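PDB 3FX3: cyclic nucleotide-binding protein from Ruegeria pomeroyi, which probably regulates transcription by binding DNA, and joins a cyclic nucleotide-binding domain to a Crp-like helix-turn-helix domain. Local coordinates for residues R14-I19 with I55-D60; T44-E49 with E84-A89; L65-P70 with A75-F80; E88-A91 with P96-V99. All blocks are in the same frame, centred on the assembly; numbering follows the deposited sequence. Where two conformers were deposited one is given.

Interaction 1: residues R14-I19 with I55-D60; sequences RNSLLI and IHVVID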
loop_
_atom_site.group_PDB
_atom_site.type_symbol
_atom_site.label_atom_id
_atom_site.label_comp_id
_atom_site.label_asym_id
_atom_site.label_seq_id
_atom_site.Cartn_x
_atom_site.Cartn_y
_atom_site.Cartn_z
ATOM N N ARG B 14 -18.608 -1.863 3.759
ATOM C CA ARG B 14 -18.126 -0.643 3.078
ATOM C C ARG B 14 -16.722 -0.190 3.501
ATOM O O ARG B 14 -16.081 0.561 2.801
ATOM C CB ARG B 14 -19.140 0.481 3.240
ATOM C CG ARG B 14 -20.400 0.298 2.376
ATOM C CD ARG B 14 -21.506 1.251 2.803
ATOM N NE ARG B 14 -22.660 1.185 1.908
ATOM C CZ ARG B 14 -22.740 1.805 0.725
ATOM N NH1 ARG B 14 -21.744 2.558 0.263
ATOM N NH2 ARG B 14 -23.834 1.683 -0.010
ATOM N N ASN B 15 -16.241 -0.680 4.630
ATOM C CA ASN B 15 -14.874 -0.419 5.051
ATOM C C ASN B 15 -13.829 -1.291 4.346
ATOM O O ASN B 15 -12.636 -1.048 4.486
ATOM C CB ASN B 15 -14.767 -0.632 6.569
ATOM C CG ASN B 15 -15.612 0.349 7.356
ATOM O OD1 ASN B 15 -15.805 1.504 6.949
ATOM N ND2 ASN B 15 -16.132 -0.107 8.483
ATOM N N SER B 16 -14.265 -2.311 3.606
ATOM C CA SER B 16 -13.325 -3.228 2.964
ATOM C C SER B 16 -12.646 -2.621 1.727
ATOM O O SER B 16 -13.195 -1.764 1.049
ATOM C CB SER B 16 -14.021 -4.518 2.550
ATOM O OG SER B 16 -14.895 -4.315 1.444
ATOM N N LEU B 17 -11.451 -3.095 1.455
ATOM C CA LEU B 17 -10.729 -2.752 0.242
ATOM C C LEU B 17 -11.569 -2.903 -1.042
ATOM O O LEU B 17 -11.592 -2.002 -1.893
ATOM C CB LEU B 17 -9.485 -3.641 0.152
ATOM C CG LEU B 17 -8.531 -3.341 -0.973
ATOM C CD1 LEU B 17 -7.864 -1.992 -0.622
ATOM C CD2 LEU B 17 -7.501 -4.467 -1.167
ATOM N N LEU B 18 -12.250 -4.034 -1.182
ATOM C CA LEU B 18 -13.111 -4.268 -2.344
ATOM C C LEU B 18 -14.133 -3.141 -2.521
ATOM O O LEU B 18 -14.234 -2.532 -3.587
ATOM C CB LEU B 18 -13.860 -5.578 -2.202
ATOM C CG LEU B 18 -14.844 -5.927 -3.315
ATOM C CD1 LEU B 18 -14.135 -6.157 -4.663
ATOM C CD2 LEU B 18 -15.628 -7.164 -2.897
ATOM N N ILE B 19 -14.892 -2.887 -1.464
ATOM C CA ILE B 19 -16.029 -1.995 -1.578
ATOM C C ILE B 19 -15.586 -0.511 -1.617
ATOM O O ILE B 19 -16.124 0.281 -2.384
ATOM C CB ILE B 19 -17.061 -2.254 -0.471
ATOM C CG1 ILE B 19 -17.536 -3.718 -0.535
ATOM C CG2 ILE B 19 -18.246 -1.250 -0.600
ATOM C CD1 ILE B 19 -18.201 -4.152 -1.884
ATOM N N ILE B 55 -15.782 -13.270 -4.008
ATOM C CA ILE B 55 -14.846 -12.473 -3.254
ATOM C C ILE B 55 -15.448 -12.325 -1.862
ATOM O O ILE B 55 -16.658 -12.192 -1.723
ATOM C CB ILE B 55 -14.649 -11.089 -3.888
ATOM C CG1 ILE B 55 -14.099 -11.230 -5.325
ATOM C CG2 ILE B 55 -13.697 -10.260 -3.070
ATOM C CD1 ILE B 55 -14.040 -9.888 -6.097
ATOM N N HIS B 56 -14.600 -12.312 -0.854
ATOM C CA HIS B 56 -15.034 -12.462 0.536
ATOM C C HIS B 56 -14.766 -11.246 1.373
ATOM O O HIS B 56 -13.702 -10.665 1.301
ATOM C CB HIS B 56 -14.355 -13.690 1.155
ATOM C CG HIS B 56 -14.319 -14.859 0.230
ATOM N ND1 HIS B 56 -15.420 -15.650 -0.013
ATOM C CD2 HIS B 56 -13.328 -15.341 -0.562
ATOM C CE1 HIS B 56 -15.102 -16.586 -0.891
ATOM N NE2 HIS B 56 -13.836 -16.424 -1.238
ATOM N N VAL B 57 -15.746 -10.899 2.193
ATOM C CA VAL B 57 -15.655 -9.799 3.115
ATOM C C VAL B 57 -16.120 -10.239 4.515
ATOM O O VAL B 57 -17.292 -10.644 4.698
ATOM C CB VAL B 57 -16.540 -8.628 2.656
ATOM C CG1 VAL B 57 -16.322 -7.442 3.581
ATOM C CG2 VAL B 57 -16.245 -8.230 1.179
ATOM N N VAL B 58 -15.220 -10.180 5.492
ATOM C CA VAL B 58 -15.558 -10.552 6.868
ATOM C C VAL B 58 -16.438 -9.455 7.466
ATOM O O VAL B 58 -16.108 -8.276 7.348
ATOM C CB VAL B 58 -14.306 -10.763 7.718
ATOM C CG1 VAL B 58 -14.680 -11.255 9.155
ATOM C CG2 VAL B 58 -13.366 -11.741 7.016
ATOM N N ILE B 59 -17.600 -9.838 8.000
ATOM C CA ILE B 59 -18.498 -8.922 8.685
ATOM C C ILE B 59 -18.243 -8.984 10.187
ATOM O O ILE B 59 -18.314 -7.961 10.879
ATOM C CB ILE B 59 -19.954 -9.269 8.421
ATOM C CG1 ILE B 59 -20.239 -9.232 6.914
ATOM C CG2 ILE B 59 -20.889 -8.343 9.213
ATOM C CD1 ILE B 59 -19.758 -7.976 6.173
ATOM N N ASP B 60 -17.920 -10.171 10.686
ATOM C CA ASP B 60 -17.633 -10.365 12.110
ATOM C C ASP B 60 -16.752 -11.585 12.298
ATOM O O ASP B 60 -16.890 -12.556 11.547
ATOM C CB ASP B 60 -18.938 -10.608 12.890
ATOM C CG ASP B 60 -18.747 -10.488 14.408
ATOM O OD1 ASP B 60 -18.381 -9.391 14.888
ATOM O OD2 ASP B 60 -18.910 -11.494 15.110
#
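With CG anti to the backbone N (chi1 177°), L18 extends its two methyls toward strand 55-58, where I55 sets CG2 against L18 CD2 because that branch too lies anti to its own N. The arrangement packs the short helix 17-20, capped by S16, against the outside of the cupin-like beta barrel of the cyclic nucleotide-binding domain. L18 and I55 meet obliquely through two methyl pairs: CD2 of L18 lies 3.7 Å from CG2 of I55, and CD1 of L18 is 4.0 Å from CD1 of I55. V57, two residues along the strand, turns to the same side and packs on S16, just ahead of helix 17-20. Its CG1 is 3.9 Å from CB of S16. S16 is the N-cap residue; its OG accepts from I19 N at 3.2 Å with a nearly straight N-H...O angle of 162°, and also bonds to the carbonyl of A13, so a buried polar atom is gripped twice. Replacing S16 by an alanine would probably leave I19 N without its capping acceptor and remove the bond to A13 O. Against V57, OG of S16 itself sits 4.0 Å from CG1.

Interaction 2: residues T44-E49 with E84-A89; sequences TLFLQE and ESFGEA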
loop_
_atom_site.group_PDB
_atom_site.type_symbol
_atom_site.label_atom_id
_atom_site.label_comp_id
_atom_site.label_asym_id
_atom_site.label_seq_id
_atom_site.Cartn_x
_atom_site.Cartn_y
_atom_site.Cartn_z
ATOM N N THR B 44 -14.698 -24.704 7.481
ATOM C CA THR B 44 -14.104 -24.363 6.204
ATOM C C THR B 44 -14.968 -23.362 5.396
ATOM O O THR B 44 -16.180 -23.557 5.259
ATOM C CB THR B 44 -13.892 -25.629 5.364
ATOM O OG1 THR B 44 -12.912 -26.445 6.009
ATOM C CG2 THR B 44 -13.437 -25.307 3.930
ATOM N N LEU B 45 -14.335 -22.299 4.890
ATOM C CA LEU B 45 -14.962 -21.383 3.918
ATOM C C LEU B 45 -14.664 -21.877 2.529
ATOM O O LEU B 45 -15.551 -21.931 1.699
ATOM C CB LEU B 45 -14.425 -19.957 4.045
ATOM C CG LEU B 45 -14.919 -19.091 5.203
ATOM C CD1 LEU B 45 -14.355 -19.590 6.543
ATOM C CD2 LEU B 45 -14.528 -17.629 4.949
ATOM N N PHE B 46 -13.394 -22.218 2.282
ATOM C CA PHE B 46 -13.003 -22.859 1.058
ATOM C C PHE B 46 -11.692 -23.562 1.244
ATOM O O PHE B 46 -10.967 -23.309 2.181
ATOM C CB PHE B 46 -12.903 -21.867 -0.106
ATOM C CG PHE B 46 -11.971 -20.689 0.138
ATOM C CD1 PHE B 46 -10.603 -20.804 -0.067
ATOM C CD2 PHE B 46 -12.475 -19.458 0.523
ATOM C CE1 PHE B 46 -9.753 -19.720 0.147
ATOM C CE2 PHE B 46 -11.631 -18.359 0.740
ATOM C CZ PHE B 46 -10.275 -18.489 0.546
ATOM N N LEU B 47 -11.392 -24.419 0.291
ATOM C CA LEU B 47 -10.172 -25.197 0.283
ATOM C C LEU B 47 -9.316 -24.869 -0.945
ATOM O O LEU B 47 -9.820 -24.579 -2.041
ATOM C CB LEU B 47 -10.506 -26.703 0.285
ATOM C CG LEU B 47 -11.218 -27.281 1.509
ATOM C CD1 LEU B 47 -11.520 -28.807 1.290
ATOM C CD2 LEU B 47 -10.347 -27.029 2.793
ATOM N N GLN B 48 -8.009 -24.950 -0.719
ATOM C CA GLN B 48 -6.995 -24.923 -1.745
ATOM C C GLN B 48 -7.397 -25.780 -2.947
ATOM O O GLN B 48 -7.861 -26.875 -2.766
ATOM C CB GLN B 48 -5.717 -25.490 -1.132
ATOM C CG GLN B 48 -4.470 -24.869 -1.602
ATOM C CD GLN B 48 -3.216 -25.441 -0.924
ATOM O OE1 GLN B 48 -3.078 -25.456 0.311
ATOM N NE2 GLN B 48 -2.305 -25.916 -1.745
ATOM N N GLU B 49 -7.173 -25.253 -4.151
ATOM C CA GLU B 49 -7.526 -25.843 -5.437
ATOM C C GLU B 49 -8.996 -25.738 -5.854
ATOM O O GLU B 49 -9.304 -26.038 -6.985
ATOM C CB GLU B 49 -7.055 -27.308 -5.580
ATOM C CG GLU B 49 -5.584 -27.520 -5.260
ATOM C CD GLU B 49 -4.658 -26.601 -6.049
ATOM O OE1 GLU B 49 -4.948 -26.310 -7.245
ATOM O OE2 GLU B 49 -3.646 -26.169 -5.456
ATOM N N GLU B 84 -12.870 -6.399 6.439
ATOM C CA GLU B 84 -11.752 -6.666 5.529
ATOM C C GLU B 84 -12.145 -7.641 4.450
ATOM O O GLU B 84 -12.838 -8.646 4.726
ATOM C CB GLU B 84 -10.533 -7.196 6.295
ATOM C CG GLU B 84 -10.054 -6.231 7.383
ATOM C CD GLU B 84 -8.828 -6.747 8.141
ATOM O OE1 GLU B 84 -8.708 -7.963 8.446
ATOM O OE2 GLU B 84 -7.959 -5.905 8.430
ATOM N N SER B 85 -11.706 -7.355 3.222
ATOM C CA SER B 85 -12.005 -8.223 2.082
ATOM C C SER B 85 -10.788 -9.033 1.715
ATOM O O SER B 85 -9.670 -8.660 2.038
ATOM C CB SER B 85 -12.451 -7.425 0.843
ATOM O OG SER B 85 -11.471 -6.488 0.441
ATOM N N PHE B 86 -11.004 -10.151 1.046
ATOM C CA PHE B 86 -9.892 -10.912 0.503
ATOM C C PHE B 86 -10.383 -11.788 -0.654
ATOM O O PHE B 86 -11.591 -11.984 -0.818
ATOM C CB PHE B 86 -9.212 -11.744 1.617
ATOM C CG PHE B 86 -10.109 -12.794 2.249
ATOM C CD1 PHE B 86 -10.892 -12.487 3.319
ATOM C CD2 PHE B 86 -10.158 -14.081 1.748
ATOM C CE1 PHE B 86 -11.723 -13.426 3.895
ATOM C CE2 PHE B 86 -10.968 -15.045 2.343
ATOM C CZ PHE B 86 -11.766 -14.701 3.418
ATOM N N GLY B 87 -9.446 -12.329 -1.441
ATOM C CA GLY B 87 -9.761 -13.145 -2.593
ATOM C C GLY B 87 -10.061 -12.416 -3.891
ATOM O O GLY B 87 -10.508 -13.047 -4.865
ATOM N N GLU B 88 -9.837 -11.094 -3.913
ATOM C CA GLU B 88 -10.143 -10.276 -5.089
ATOM C C GLU B 88 -9.351 -10.755 -6.297
ATOM O O GLU B 88 -9.943 -11.049 -7.343
ATOM C CB GLU B 88 -9.857 -8.772 -4.873
ATOM C CG GLU B 88 -10.548 -8.109 -3.693
ATOM C CD GLU B 88 -9.774 -8.197 -2.379
ATOM O OE1 GLU B 88 -8.828 -9.003 -2.266
ATOM O OE2 GLU B 88 -10.126 -7.448 -1.442
ATOM N N ALA B 89 -8.031 -10.855 -6.154
ATOM C CA ALA B 89 -7.173 -11.190 -7.291
ATOM C C ALA B 89 -7.542 -12.545 -7.887
ATOM O O ALA B 89 -7.671 -12.700 -9.123
ATOM C CB ALA B 89 -5.665 -11.159 -6.895
#
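F46 and F86 stand on backbones that never touch: their CA atoms are 12.4 Å apart, and the closest pair of CA atoms, of F46 and G87, is still 10.9 Å apart. The segments belong to the two facing sheets of the cupin-like barrel, and the interior between them is bridged by side chains. On one wall the chain turns a corner at L45, where L45 and F46 both face A101 in a classic beta bulge. On the other, strand 84-86 gives way at G87 to helix 88-93; G87 is the N-cap residue, and its positive phi of 84° suits a residue without CB.

Both phenylalanines place CG between the backbone N and the carbonyl carbon (chi1 56° for F46, 63° for F86), which points the rings into the barrel. They meet rim to rim and are not stacked: CE2 of F46 is 3.7 Å from CE2 of F86, close to the plane of each ring, and CZ of F46 follows at 3.9 Å from the same F86 CE2. L45 adds CD2 at the edge of the F86 ring, 4.3 Å from CZ. H56 meets both rings, while Y97 stacks on F46 and F80 lies against F86. On the far side of strand 84-86, S85 OG donates to E88 OE2 and is also bonded to L18 N, while E88 OE1 bonds to H140 of the second subunit. Between the two segments themselves the contact is apolar, aromatic edges plus the L45 methyl, with no hydrogen bond or charge pair.

Interaction 3: residues L65-P70 with A75-F80; sequences LFRMTP and AVVSVF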
loop_
_atom_site.group_PDB
_atom_site.type_symbol
_atom_site.label_atom_id
_atom_site.label_comp_id
_atom_site.label_asym_id
_atom_site.label_seq_id
_atom_site.Cartn_x
_atom_site.Cartn_y
_atom_site.Cartn_z
ATOM N N LEU B 65 -6.188 -17.768 6.583
ATOM C CA LEU B 65 -5.837 -18.380 5.320
ATOM C C LEU B 65 -4.538 -19.149 5.558
ATOM O O LEU B 65 -3.631 -18.621 6.184
ATOM C CB LEU B 65 -5.606 -17.316 4.245
ATOM C CG LEU B 65 -6.827 -16.771 3.479
ATOM C CD1 LEU B 65 -8.034 -16.637 4.336
ATOM C CD2 LEU B 65 -6.514 -15.432 2.758
ATOM N N PHE B 66 -4.430 -20.354 5.015
ATOM C CA PHE B 66 -3.246 -21.188 5.240
ATOM C C PHE B 66 -2.997 -22.114 4.046
ATOM O O PHE B 66 -3.932 -22.466 3.327
ATOM C CB PHE B 66 -3.422 -22.000 6.534
ATOM C CG PHE B 66 -4.571 -22.978 6.501
ATOM C CD1 PHE B 66 -5.841 -22.577 6.853
ATOM C CD2 PHE B 66 -4.361 -24.311 6.154
ATOM C CE1 PHE B 66 -6.916 -23.468 6.823
ATOM C CE2 PHE B 66 -5.419 -25.226 6.126
ATOM C CZ PHE B 66 -6.696 -24.810 6.472
ATOM N N ARG B 67 -1.737 -22.471 3.809
ATOM C CA ARG B 67 -1.427 -23.497 2.831
ATOM C C ARG B 67 -0.814 -24.711 3.483
ATOM O O ARG B 67 -0.226 -24.622 4.555
ATOM C CB ARG B 67 -0.563 -22.989 1.686
ATOM C CG ARG B 67 0.778 -22.416 2.061
ATOM C CD ARG B 67 1.663 -22.229 0.786
ATOM N NE ARG B 67 2.637 -23.319 0.608
ATOM C CZ ARG B 67 3.739 -23.500 1.352
ATOM N NH1 ARG B 67 4.032 -22.651 2.358
ATOM N NH2 ARG B 67 4.548 -24.546 1.104
HETATM N N MSE B 68 -0.985 -25.850 2.826
HETATM C CA MSE B 68 -0.415 -27.098 3.270
HETATM C C MSE B 68 1.024 -27.220 2.775
HETATM O O MSE B 68 1.252 -27.143 1.595
HETATM C CB MSE B 68 -1.243 -28.267 2.722
HETATM C CG MSE B 68 -2.703 -28.211 3.164
HETATM SE SE MSE B 68 -2.789 -28.037 5.123
HETATM C CE MSE B 68 -1.639 -29.533 5.528
ATOM N N THR B 69 1.973 -27.415 3.692
ATOM C CA THR B 69 3.365 -27.708 3.323
ATOM C C THR B 69 3.384 -29.132 2.752
ATOM O O THR B 69 2.408 -29.876 2.906
ATOM C CB THR B 69 4.349 -27.555 4.537
ATOM O OG1 THR B 69 4.227 -28.648 5.458
ATOM C CG2 THR B 69 4.082 -26.247 5.296
ATOM N N PRO B 70 4.454 -29.516 2.036
ATOM C CA PRO B 70 4.421 -30.923 1.542
ATOM C C PRO B 70 4.709 -31.962 2.629
ATOM O O PRO B 70 4.297 -33.102 2.515
ATOM C CB PRO B 70 5.453 -30.928 0.410
ATOM C CG PRO B 70 5.499 -29.486 -0.049
ATOM C CD PRO B 70 5.406 -28.699 1.266
ATOM N N ALA B 75 0.680 -24.027 7.218
ATOM C CA ALA B 75 1.384 -22.750 7.301
ATOM C C ALA B 75 0.372 -21.580 7.161
ATOM O O ALA B 75 -0.124 -21.355 6.067
ATOM C CB ALA B 75 2.399 -22.663 6.165
ATOM N N VAL B 76 0.103 -20.836 8.240
ATOM C CA VAL B 76 -0.806 -19.679 8.194
ATOM C C VAL B 76 -0.200 -18.571 7.353
ATOM O O VAL B 76 0.919 -18.181 7.571
ATOM C CB VAL B 76 -1.169 -19.143 9.592
ATOM C CG1 VAL B 76 -2.034 -17.873 9.507
ATOM C CG2 VAL B 76 -1.909 -20.230 10.400
ATOM N N VAL B 77 -0.950 -18.082 6.383
ATOM C CA VAL B 77 -0.507 -17.032 5.471
ATOM C C VAL B 77 -1.070 -15.660 5.884
ATOM O O VAL B 77 -0.429 -14.629 5.669
ATOM C CB VAL B 77 -1.012 -17.340 4.038
ATOM C CG1 VAL B 77 -0.842 -16.113 3.090
ATOM C CG2 VAL B 77 -0.333 -18.537 3.510
ATOM N N SER B 78 -2.292 -15.631 6.406
ATOM C CA SER B 78 -2.924 -14.372 6.824
ATOM C C SER B 78 -4.098 -14.641 7.715
ATOM O O SER B 78 -4.673 -15.729 7.672
ATOM C CB SER B 78 -3.470 -13.590 5.651
ATOM O OG SER B 78 -2.962 -14.042 4.450
ATOM N N VAL B 79 -4.467 -13.626 8.484
ATOM C CA VAL B 79 -5.732 -13.583 9.183
ATOM C C VAL B 79 -6.473 -12.308 8.862
ATOM O O VAL B 79 -5.866 -11.239 8.767
ATOM C CB VAL B 79 -5.592 -13.741 10.702
ATOM C CG1 VAL B 79 -5.189 -15.131 11.005
ATOM C CG2 VAL B 79 -4.582 -12.749 11.288
ATOM N N PHE B 80 -7.782 -12.416 8.683
ATOM C CA PHE B 80 -8.643 -11.257 8.375
ATOM C C PHE B 80 -9.784 -11.182 9.344
ATOM O O PHE B 80 -10.236 -12.215 9.852
ATOM C CB PHE B 80 -9.201 -11.363 6.944
ATOM C CG PHE B 80 -8.150 -11.217 5.884
ATOM C CD1 PHE B 80 -7.653 -9.974 5.559
ATOM C CD2 PHE B 80 -7.614 -12.333 5.246
ATOM C CE1 PHE B 80 -6.648 -9.837 4.588
ATOM C CE2 PHE B 80 -6.629 -12.202 4.287
ATOM C CZ PHE B 80 -6.144 -10.970 3.949
#
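L65 and S78 belong to the beta hairpin of strands 62-68 and 74-81, an antiparallel pair with 74-81 as the outermost strand of its sheet within this chain, and five backbone hydrogen bonds join the two segments. L65 N gives to S78 O at 2.8 Å, almost straight at 175°. L65 O takes two donors from the same face of its plane, V77 N at 2.7 Å and the longer S78 N at 3.3 Å: the mark of a classic beta bulge, in which V77 and S78 both face L65. Beyond it the register is shifted by one, and R67 and A75 exchange a reciprocal pair, with A75 N 2.9 Å from R67 O. A CA-H...O contact from F66 to A75 O supplements them.

Apolar packing holds the two ends. L65, its CG anti to the carbonyl carbon (chi1 -85°), sets CD2 at the edge of the F80 ring, 3.6 Å from CE2. Near the turn, CB of A75 lies 4.1 Å from CG2 of T69, and the R67 guanidinium passes it obliquely, while T69 OG1 bonds to S73. The strand bonds thus pair backbone polar atoms, the doubly accepting L65 O fixes the bulge, and L65 and F80 add apolar contact beside F86.

Interaction 4: residues E88-A91 with P96-V99; sequences EAVA and PYPV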
loop_
_atom_site.group_PDB
_atom_site.type_symbol
_atom_site.label_atom_id
_atom_site.label_comp_id
_atom_site.label_asym_id
_atom_site.label_seq_id
_atom_site.Cartn_x
_atom_site.Cartn_y
_atom_site.Cartn_z
ATOM N N GLU B 88 -9.837 -11.094 -3.913
ATOM C CA GLU B 88 -10.143 -10.276 -5.089
ATOM C C GLU B 88 -9.351 -10.755 -6.297
ATOM O O GLU B 88 -9.943 -11.049 -7.343
ATOM C CB GLU B 88 -9.857 -8.772 -4.873
ATOM C CG GLU B 88 -10.548 -8.109 -3.693
ATOM C CD GLU B 88 -9.774 -8.197 -2.379
ATOM O OE1 GLU B 88 -8.828 -9.003 -2.266
ATOM O OE2 GLU B 88 -10.126 -7.448 -1.442
ATOM N N ALA B 89 -8.031 -10.855 -6.154
ATOM C CA ALA B 89 -7.173 -11.190 -7.291
ATOM C C ALA B 89 -7.542 -12.545 -7.887
ATOM O O ALA B 89 -7.671 -12.700 -9.123
ATOM C CB ALA B 89 -5.665 -11.159 -6.895
ATOM N N VAL B 90 -7.690 -13.559 -7.026
ATOM C CA VAL B 90 -7.893 -14.889 -7.548
ATOM C C VAL B 90 -9.273 -15.031 -8.179
ATOM O O VAL B 90 -9.446 -15.763 -9.164
ATOM C CB VAL B 90 -7.570 -15.995 -6.492
ATOM C CG1 VAL B 90 -8.460 -15.897 -5.256
ATOM C CG2 VAL B 90 -7.734 -17.323 -7.143
ATOM N N ALA B 91 -10.251 -14.297 -7.651
ATOM C CA ALA B 91 -11.570 -14.328 -8.204
ATOM C C ALA B 91 -11.574 -13.669 -9.607
ATOM O O ALA B 91 -12.192 -14.180 -10.530
ATOM C CB ALA B 91 -12.578 -13.641 -7.262
ATOM N N PRO B 96 -7.319 -21.350 -9.477
ATOM C CA PRO B 96 -7.702 -22.129 -8.299
ATOM C C PRO B 96 -7.152 -21.507 -7.002
ATOM O O PRO B 96 -6.100 -20.892 -7.022
ATOM C CB PRO B 96 -7.084 -23.514 -8.569
ATOM C CG PRO B 96 -6.905 -23.580 -10.101
ATOM C CD PRO B 96 -6.534 -22.131 -10.446
ATOM N N TYR B 97 -7.870 -21.647 -5.895
ATOM C CA TYR B 97 -7.417 -21.084 -4.631
ATOM C C TYR B 97 -6.036 -21.633 -4.283
ATOM O O TYR B 97 -5.838 -22.845 -4.325
ATOM C CB TYR B 97 -8.374 -21.422 -3.505
ATOM C CG TYR B 97 -9.634 -20.599 -3.431
ATOM C CD1 TYR B 97 -9.573 -19.221 -3.304
ATOM C CD2 TYR B 97 -10.898 -21.200 -3.454
ATOM C CE1 TYR B 97 -10.721 -18.446 -3.221
ATOM C CE2 TYR B 97 -12.081 -20.417 -3.348
ATOM C CZ TYR B 97 -11.959 -19.028 -3.217
ATOM O OH TYR B 97 -13.077 -18.206 -3.108
ATOM N N PRO B 98 -5.075 -20.749 -3.952
ATOM C CA PRO B 98 -3.733 -21.171 -3.563
ATOM C C PRO B 98 -3.642 -21.479 -2.068
ATOM O O PRO B 98 -2.624 -21.972 -1.614
ATOM C CB PRO B 98 -2.863 -19.950 -3.915
ATOM C CG PRO B 98 -3.756 -18.801 -3.786
ATOM C CD PRO B 98 -5.164 -19.281 -4.071
ATOM N N VAL B 99 -4.713 -21.181 -1.332
ATOM C CA VAL B 99 -4.796 -21.385 0.105
ATOM C C VAL B 99 -6.191 -21.875 0.474
ATOM O O VAL B 99 -7.141 -21.787 -0.340
ATOM C CB VAL B 99 -4.483 -20.095 0.889
ATOM C CG1 VAL B 99 -3.042 -19.632 0.622
ATOM C CG2 VAL B 99 -5.469 -18.997 0.561
#
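Y97 is the flat group of this contact, and V90 comes to it obliquely: CG1 of V90 lies 4.0 Å from CE1 and equally far from CD1 of the tyrosine. F46 lies on the other side of the ring plane. The second flat group is the peptide after P96: V90 CG2 lies beside the carbonyl O of P96, 3.9 Å away.

The segments are the first turn of helix 88-93 and the loop that leads into strand 100-103, a helix-plus-loop unit in the position of the phosphate-binding cassette of cyclic nucleotide-binding domains. Of residues 88-91, V90 is the one that reaches 96-99. Its CG1 sits between the backbone N and the carbonyl carbon (chi1 61°), which aims this branch at Y97 and turns CG2, anti to N, toward P96 and P98. The valine and the tyrosine side chain cross at about a right angle, so one methyl meets the ring while the other rests on backbone and proline, with P98 CD 4.5 Å from CG2 of V90. A52 also touches both V90 and Y97.

No hydrogen bond joins the two segments here: one branched side chain bridges them by dispersion, and the phenolic OH of Y97 is instead hydrogen-bonded to H56 NE2 in strand 54-58, which ties the loop to the neighbouring sheet.

In the fold
Interactions 2 and 4 are the closest neighbours, with centres 6 Å apart; they share E88 and A89, and F46 CD1 of one is 3.4 Å from Y97 CD2 of the other. Interaction 1 is tied to both through strand 54-58: H56 O receives F86 N at 2.8 Å, and I55 CG1 packs 3.4 Å from A91 CB under helix 88-93. Interaction 3 joins from the hairpin side, with F80 CE2 3.7 Å from F86 CB and a bond between Q48 OE1 and M68 N. F46, F86, H56, L65 and F80 bring interactions 2 and 3 together inside the barrel, where relatives bind cyclic nucleotide; interaction 1 packs on the outer side of strand 54-58.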